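Local coordinates for protein UDP-N-acetylmuramate--L-alanine ligase (Thermotoga maritima, PDB 1J6U) that catalyses the ATP-dependent joining of L-alanine to UDP-N-acetylmuramate, a step of peptidoglycan biosynthesis in cell wall formation, at residues Gly124-Thr129 / Arg307-Arg312; Lys14-Gly19 / Tyr70-Val75. All coordinates share one frame; numbering follows the deposited sequence.

Contact 1: residues Gly124-Thr129 / Arg307-Arg312; sequences GKTTTT and RGVHRR
Thr-126 and Arg-312 meet at about a right angle, the threonine lying over one face of the guanidinium. Its methyl carbon CG2 stands 4.0 Å above the guanidinium plane, displaced toward the rim, and its CB lies 3.7 Å from Arg-312 NH1. A bend at chi2 (-83°) swings the guanidinium end of the arginine across to Thr-126; His-310 O sits at the guanidinium edge, in its plane. Thr-127 and Arg-312 instead run past one another in opposite directions, with Thr-127 OG1 3.9 Å from Arg-312 CG. Val-309 fills in beside them: its CG2 packs 4.1 Å from Thr-127 CA and also approaches Thr-126 O, while CG1 faces the Thr-126 methyl.

No direct hydrogen bond joins the two segments. A water bridges them, accepting from Val-309 N at 2.7 Å and hydrogen-bonded to Thr-127 OG1 at 3.1 Å, giving each of these polar atoms a partner. Within the helix, Thr-128 OG1 donates to Gly-124 O from above the carbonyl plane (2.8 Å), doubling the backbone bond from Thr-128 N.

Gly-124 to Thr-127 belong to the predicted ATP-binding loop, a P-loop whose Gly-124 is the N-cap of helix 125-138. The type II turn from Val-309 to Arg-312 lies between helix 296-305 and strand 314-319, and its Val-309 and Arg-312 pack against the first turn of helix 125-138. At the start of that same helix, Thr-129 rests on strands 116-120 and 166-170, and helix 276-291 touches Thr-127 and Thr-128 through Asn-281.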
loop_
_atom_site.group_PDB
_atom_site.type_symbol
_atom_site.label_atom_id
_atom_site.label_comp_id
_atom_site.label_asym_id
_atom_site.label_seq_id
_atom_site.Cartn_x
_atom_site.Cartn_y
_atom_site.Cartn_z
ATOM N N GLY A 124 3.286 -2.900 5.874
ATOM C CA GLY A 124 1.963 -3.427 6.190
ATOM C C GLY A 124 0.860 -2.403 6.346
ATOM O O GLY A 124 -0.335 -2.709 6.434
ATOM N N LYS A 125 1.291 -1.162 6.352
ATOM C CA LYS A 125 0.436 -0.022 6.538
ATOM C C LYS A 125 -0.792 0.067 5.649
ATOM O O LYS A 125 -1.909 0.261 6.133
ATOM C CB LYS A 125 1.343 1.209 6.423
ATOM C CG LYS A 125 0.705 2.536 6.372
ATOM C CD LYS A 125 1.802 3.576 6.265
ATOM C CE LYS A 125 2.679 3.270 5.069
ATOM N NZ LYS A 125 4.009 3.933 5.130
ATOM N N THR A 126 -0.605 -0.102 4.350
ATOM C CA THR A 126 -1.728 0.043 3.426
ATOM C C THR A 126 -2.721 -1.091 3.529
ATOM O O THR A 126 -3.937 -0.857 3.488
ATOM C CB THR A 126 -1.226 0.212 1.930
ATOM O OG1 THR A 126 -0.244 1.246 1.883
ATOM C CG2 THR A 126 -2.344 0.622 1.009
ATOM N N THR A 127 -2.223 -2.322 3.637
ATOM C CA THR A 127 -3.122 -3.470 3.759
ATOM C C THR A 127 -3.894 -3.378 5.088
ATOM O O THR A 127 -5.123 -3.600 5.124
ATOM C CB THR A 127 -2.354 -4.822 3.695
ATOM O OG1 THR A 127 -2.009 -5.099 2.341
ATOM C CG2 THR A 127 -3.232 -5.981 4.208
ATOM N N THR A 128 -3.164 -3.045 6.159
ATOM C CA THR A 128 -3.769 -2.915 7.488
ATOM C C THR A 128 -4.856 -1.858 7.441
ATOM O O THR A 128 -5.976 -2.069 7.930
ATOM C CB THR A 128 -2.718 -2.569 8.526
ATOM O OG1 THR A 128 -1.821 -3.685 8.648
ATOM C CG2 THR A 128 -3.381 -2.277 9.898
ATOM N N THR A 129 -4.544 -0.732 6.810
ATOM C CA THR A 129 -5.542 0.316 6.656
ATOM C C THR A 129 -6.749 -0.169 5.867
ATOM O O THR A 129 -7.887 0.165 6.184
ATOM C CB THR A 129 -4.989 1.513 5.891
ATOM O OG1 THR A 129 -3.789 1.971 6.511
ATOM C CG2 THR A 129 -6.006 2.619 5.867
ATOM N N ARG A 307 -10.562 -8.661 0.410
ATOM C CA ARG A 307 -9.979 -9.061 -0.859
ATOM C C ARG A 307 -8.584 -8.572 -1.199
ATOM O O ARG A 307 -7.990 -9.007 -2.183
ATOM C CB ARG A 307 -10.984 -8.824 -1.995
ATOM C CG ARG A 307 -12.127 -9.865 -1.905
ATOM C CD ARG A 307 -13.226 -9.749 -2.961
ATOM N N GLY A 308 -8.032 -7.730 -0.342
ATOM C CA GLY A 308 -6.667 -7.277 -0.546
ATOM C C GLY A 308 -6.582 -5.968 -1.284
ATOM O O GLY A 308 -7.588 -5.418 -1.771
ATOM N N VAL A 309 -5.368 -5.467 -1.369
ATOM C CA VAL A 309 -5.109 -4.205 -2.043
ATOM C C VAL A 309 -4.335 -4.502 -3.287
ATOM O O VAL A 309 -3.435 -5.344 -3.235
ATOM C CB VAL A 309 -4.220 -3.329 -1.203
ATOM C CG1 VAL A 309 -3.870 -2.003 -1.976
ATOM C CG2 VAL A 309 -4.895 -3.083 0.107
ATOM N N HIS A 310 -4.649 -3.812 -4.393
ATOM C CA HIS A 310 -3.885 -4.043 -5.639
ATOM C C HIS A 310 -2.397 -3.872 -5.438
ATOM O O HIS A 310 -1.926 -2.976 -4.721
ATOM C CB HIS A 310 -4.399 -3.165 -6.790
ATOM C CG HIS A 310 -5.808 -3.515 -7.197
ATOM N ND1 HIS A 310 -6.467 -2.913 -8.251
ATOM C CD2 HIS A 310 -6.685 -4.409 -6.670
ATOM C CE1 HIS A 310 -7.686 -3.418 -8.353
ATOM N NE2 HIS A 310 -7.843 -4.328 -7.406
ATOM N N ARG A 311 -1.674 -4.824 -6.003
ATOM C CA ARG A 311 -0.228 -4.924 -5.968
ATOM C C ARG A 311 0.300 -5.486 -4.678
ATOM O O ARG A 311 1.520 -5.467 -4.439
ATOM C CB ARG A 311 0.463 -3.593 -6.263
ATOM C CG ARG A 311 0.140 -3.005 -7.648
ATOM C CD ARG A 311 1.448 -2.764 -8.353
ATOM N NE ARG A 311 1.505 -1.428 -8.892
ATOM C CZ ARG A 311 2.613 -0.848 -9.328
ATOM N NH1 ARG A 311 3.795 -1.478 -9.310
ATOM N NH2 ARG A 311 2.533 0.397 -9.756
ATOM N N ARG A 312 -0.584 -5.948 -3.810
ATOM C CA ARG A 312 -0.062 -6.629 -2.602
ATOM C C ARG A 312 -0.549 -8.055 -2.884
ATOM O O ARG A 312 -1.670 -8.418 -2.551
ATOM C CB ARG A 312 -0.655 -6.071 -1.307
ATOM C CG ARG A 312 -0.959 -4.614 -1.368
ATOM C CD ARG A 312 0.244 -3.741 -1.094
ATOM N NE ARG A 312 0.002 -2.470 -1.764
ATOM C CZ ARG A 312 0.516 -1.313 -1.386
ATOM N NH1 ARG A 312 1.319 -1.257 -0.333
ATOM N NH2 ARG A 312 0.207 -0.216 -2.058
HETATM O O HOH W 1 -3.842 -6.732 0.511
#

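Contact 2: residues Lys14-Gly19 / Tyr70-Val75; sequences KIHFVG and YDPDLV
Lys-14 is gripped by residues 70-74 at its backbone and at its side-chain end. Its N donates to Asp-73 OD2 (2.7 Å), meeting the carboxylate on the anti side and 34° out of its plane. Its carbonyl O accepts from Asp-73 N at 2.8 Å and, less straight at hydrogen, from Leu-74 N. The side chain leaves with CG anti to the backbone N (chi1 -173°), passes Pro-72 CA and bends at chi3, bringing NZ to Tyr-70 O at 2.8 Å in the carbonyl plane. An alanine here would remove this ammonium and is likely to leave Tyr-70 O without its lysine donor and a gap beside Pro-72.

Parallel strand pairing continues inward. His-16 N donates to Leu-74 O at 2.8 Å, and CA-H...O contacts run from Ile-15 CA to Leu-74 O and from Val-75 CA to His-16 O.

Apolar contacts lie on both faces of the sheet. Ile-15 CG1 approaches Leu-74 CB on one; on the other, His-16 CB packs 3.6 Å from Pro-72 CB and also touches Val-75 CG2, while farther along Val-18 CG2 meets Val-75 CG1 at 4.0 Å. The His-16 imidazole is held by Glu-87 at NE2 and Tyr-40 OH at ND1, which probably fixes its rotation.

Chemically, the contact grades from polar to apolar: the entry to the central strand 14-18 and its neighbour 74-77 in this Rossmann-like sheet is tied by a carboxylate, an ammonium and a shared carbonyl, whereas the interior relies on regular strand bonds and aliphatic packing, with the buried histidine's ring nitrogens both paired.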
loop_
_atom_site.group_PDB
_atom_site.type_symbol
_atom_site.label_atom_id
_atom_site.label_comp_id
_atom_site.label_asym_id
_atom_site.label_seq_id
_atom_site.Cartn_x
_atom_site.Cartn_y
_atom_site.Cartn_z
ATOM N N LYS A 14 -11.757 26.502 -5.458
ATOM C CA LYS A 14 -11.200 25.833 -6.633
ATOM C C LYS A 14 -9.789 25.440 -6.217
ATOM O O LYS A 14 -9.004 26.303 -5.844
ATOM C CB LYS A 14 -11.113 26.762 -7.822
ATOM C CG LYS A 14 -10.693 26.054 -9.096
ATOM C CD LYS A 14 -10.652 27.054 -10.204
ATOM C CE LYS A 14 -11.227 26.556 -11.515
ATOM N NZ LYS A 14 -11.365 27.756 -12.441
ATOM N N ILE A 15 -9.471 24.147 -6.275
ATOM C CA ILE A 15 -8.169 23.655 -5.834
ATOM C C ILE A 15 -7.370 23.011 -6.949
ATOM O O ILE A 15 -7.882 22.204 -7.729
ATOM C CB ILE A 15 -8.349 22.626 -4.718
ATOM C CG1 ILE A 15 -9.280 23.200 -3.650
ATOM C CG2 ILE A 15 -6.992 22.229 -4.135
ATOM C CD1 ILE A 15 -9.788 22.171 -2.621
ATOM N N HIS A 16 -6.105 23.392 -7.004
ATOM C CA HIS A 16 -5.139 22.912 -7.988
ATOM C C HIS A 16 -4.158 21.959 -7.267
ATOM O O HIS A 16 -3.454 22.361 -6.333
ATOM C CB HIS A 16 -4.405 24.129 -8.566
ATOM C CG HIS A 16 -3.385 23.800 -9.603
ATOM N ND1 HIS A 16 -3.201 24.577 -10.724
ATOM C CD2 HIS A 16 -2.501 22.783 -9.700
ATOM C CE1 HIS A 16 -2.250 24.050 -11.474
ATOM N NE2 HIS A 16 -1.809 22.958 -10.874
ATOM N N PHE A 17 -4.146 20.699 -7.708
ATOM C CA PHE A 17 -3.283 19.666 -7.136
ATOM C C PHE A 17 -2.109 19.372 -8.050
ATOM O O PHE A 17 -2.272 18.803 -9.148
ATOM C CB PHE A 17 -4.050 18.327 -6.930
ATOM C CG PHE A 17 -5.118 18.372 -5.860
ATOM C CD1 PHE A 17 -6.382 18.914 -6.137
ATOM C CD2 PHE A 17 -4.846 17.903 -4.568
ATOM C CE1 PHE A 17 -7.339 18.998 -5.164
ATOM C CE2 PHE A 17 -5.796 17.978 -3.585
ATOM C CZ PHE A 17 -7.047 18.532 -3.884
ATOM N N VAL A 18 -0.922 19.717 -7.585
ATOM C CA VAL A 18 0.270 19.475 -8.371
ATOM C C VAL A 18 0.768 18.120 -7.915
ATOM O O VAL A 18 1.309 17.982 -6.798
ATOM C CB VAL A 18 1.319 20.577 -8.116
ATOM C CG1 VAL A 18 2.528 20.409 -9.062
ATOM C CG2 VAL A 18 0.664 21.919 -8.318
ATOM N N GLY A 19 0.571 17.130 -8.790
ATOM C CA GLY A 19 0.938 15.758 -8.490
ATOM C C GLY A 19 -0.328 14.955 -8.143
ATOM O O GLY A 19 -0.277 13.963 -7.416
ATOM N N TYR A 70 -5.672 27.542 -13.789
ATOM C CA TYR A 70 -7.047 27.971 -13.987
ATOM C C TYR A 70 -7.566 28.793 -12.828
ATOM O O TYR A 70 -8.700 28.647 -12.378
ATOM C CB TYR A 70 -7.919 26.758 -14.281
ATOM C CG TYR A 70 -7.488 26.122 -15.570
ATOM C CD1 TYR A 70 -6.351 25.319 -15.635
ATOM C CD2 TYR A 70 -8.165 26.396 -16.750
ATOM C CE1 TYR A 70 -5.896 24.796 -16.864
ATOM C CE2 TYR A 70 -7.728 25.887 -17.977
ATOM C CZ TYR A 70 -6.600 25.084 -18.035
ATOM O OH TYR A 70 -6.229 24.551 -19.260
ATOM N N ASP A 71 -6.680 29.670 -12.369
ATOM C CA ASP A 71 -6.927 30.613 -11.296
ATOM C C ASP A 71 -7.584 29.967 -10.105
ATOM O O ASP A 71 -8.711 30.289 -9.752
ATOM C CB ASP A 71 -7.757 31.783 -11.835
ATOM C CG ASP A 71 -7.191 32.336 -13.154
ATOM O OD1 ASP A 71 -7.917 32.311 -14.170
ATOM O OD2 ASP A 71 -6.013 32.777 -13.180
ATOM N N PRO A 72 -6.871 29.032 -9.469
ATOM C CA PRO A 72 -7.350 28.310 -8.297
ATOM C C PRO A 72 -7.251 29.211 -7.094
ATOM O O PRO A 72 -6.486 30.149 -7.094
ATOM C CB PRO A 72 -6.372 27.166 -8.189
ATOM C CG PRO A 72 -5.091 27.827 -8.609
ATOM C CD PRO A 72 -5.518 28.580 -9.842
ATOM N N ASP A 73 -8.010 28.898 -6.062
ATOM C CA ASP A 73 -7.997 29.658 -4.834
ATOM C C ASP A 73 -6.967 29.009 -3.983
ATOM O O ASP A 73 -6.473 29.575 -2.999
ATOM C CB ASP A 73 -9.334 29.534 -4.110
ATOM C CG ASP A 73 -10.478 29.919 -4.984
ATOM O OD1 ASP A 73 -10.367 30.983 -5.627
ATOM O OD2 ASP A 73 -11.478 29.168 -5.040
ATOM N N LEU A 74 -6.629 27.797 -4.370
ATOM C CA LEU A 74 -5.709 27.056 -3.553
ATOM C C LEU A 74 -4.879 26.099 -4.369
ATOM O O LEU A 74 -5.359 25.497 -5.329
ATOM C CB LEU A 74 -6.525 26.301 -2.507
ATOM C CG LEU A 74 -5.650 25.577 -1.514
ATOM C CD1 LEU A 74 -4.805 26.642 -0.793
ATOM C CD2 LEU A 74 -6.518 24.732 -0.557
ATOM N N VAL A 75 -3.621 25.953 -3.981
ATOM C CA VAL A 75 -2.745 25.041 -4.681
ATOM C C VAL A 75 -2.173 24.083 -3.670
ATOM O O VAL A 75 -1.629 24.523 -2.654
ATOM C CB VAL A 75 -1.538 25.752 -5.334
ATOM C CG1 VAL A 75 -0.460 24.702 -5.651
ATOM C CG2 VAL A 75 -1.949 26.456 -6.606
#

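Contact 2 comes first along the chain and closes before contact 1 opens. Their centres are about 30 Å apart and their nearest atoms about 14 Å, with no touch. They share no sheet: contact 2 pairs the neighbouring strands 14-18 and 74-77 within the five-stranded parallel sheet of the N-terminal domain, whereas contact 1 brings helix 125-138 of the middle domain against the segment leading to strand 314-319, the first of the C-terminal sheet. Contact 2 thus acts within one domain, away from the predicted ATP site; contact 1 lies near the centre of the chain, where the predicted nucleotide loop meets the connection between the middle and C-terminal domains of this Mur ligase.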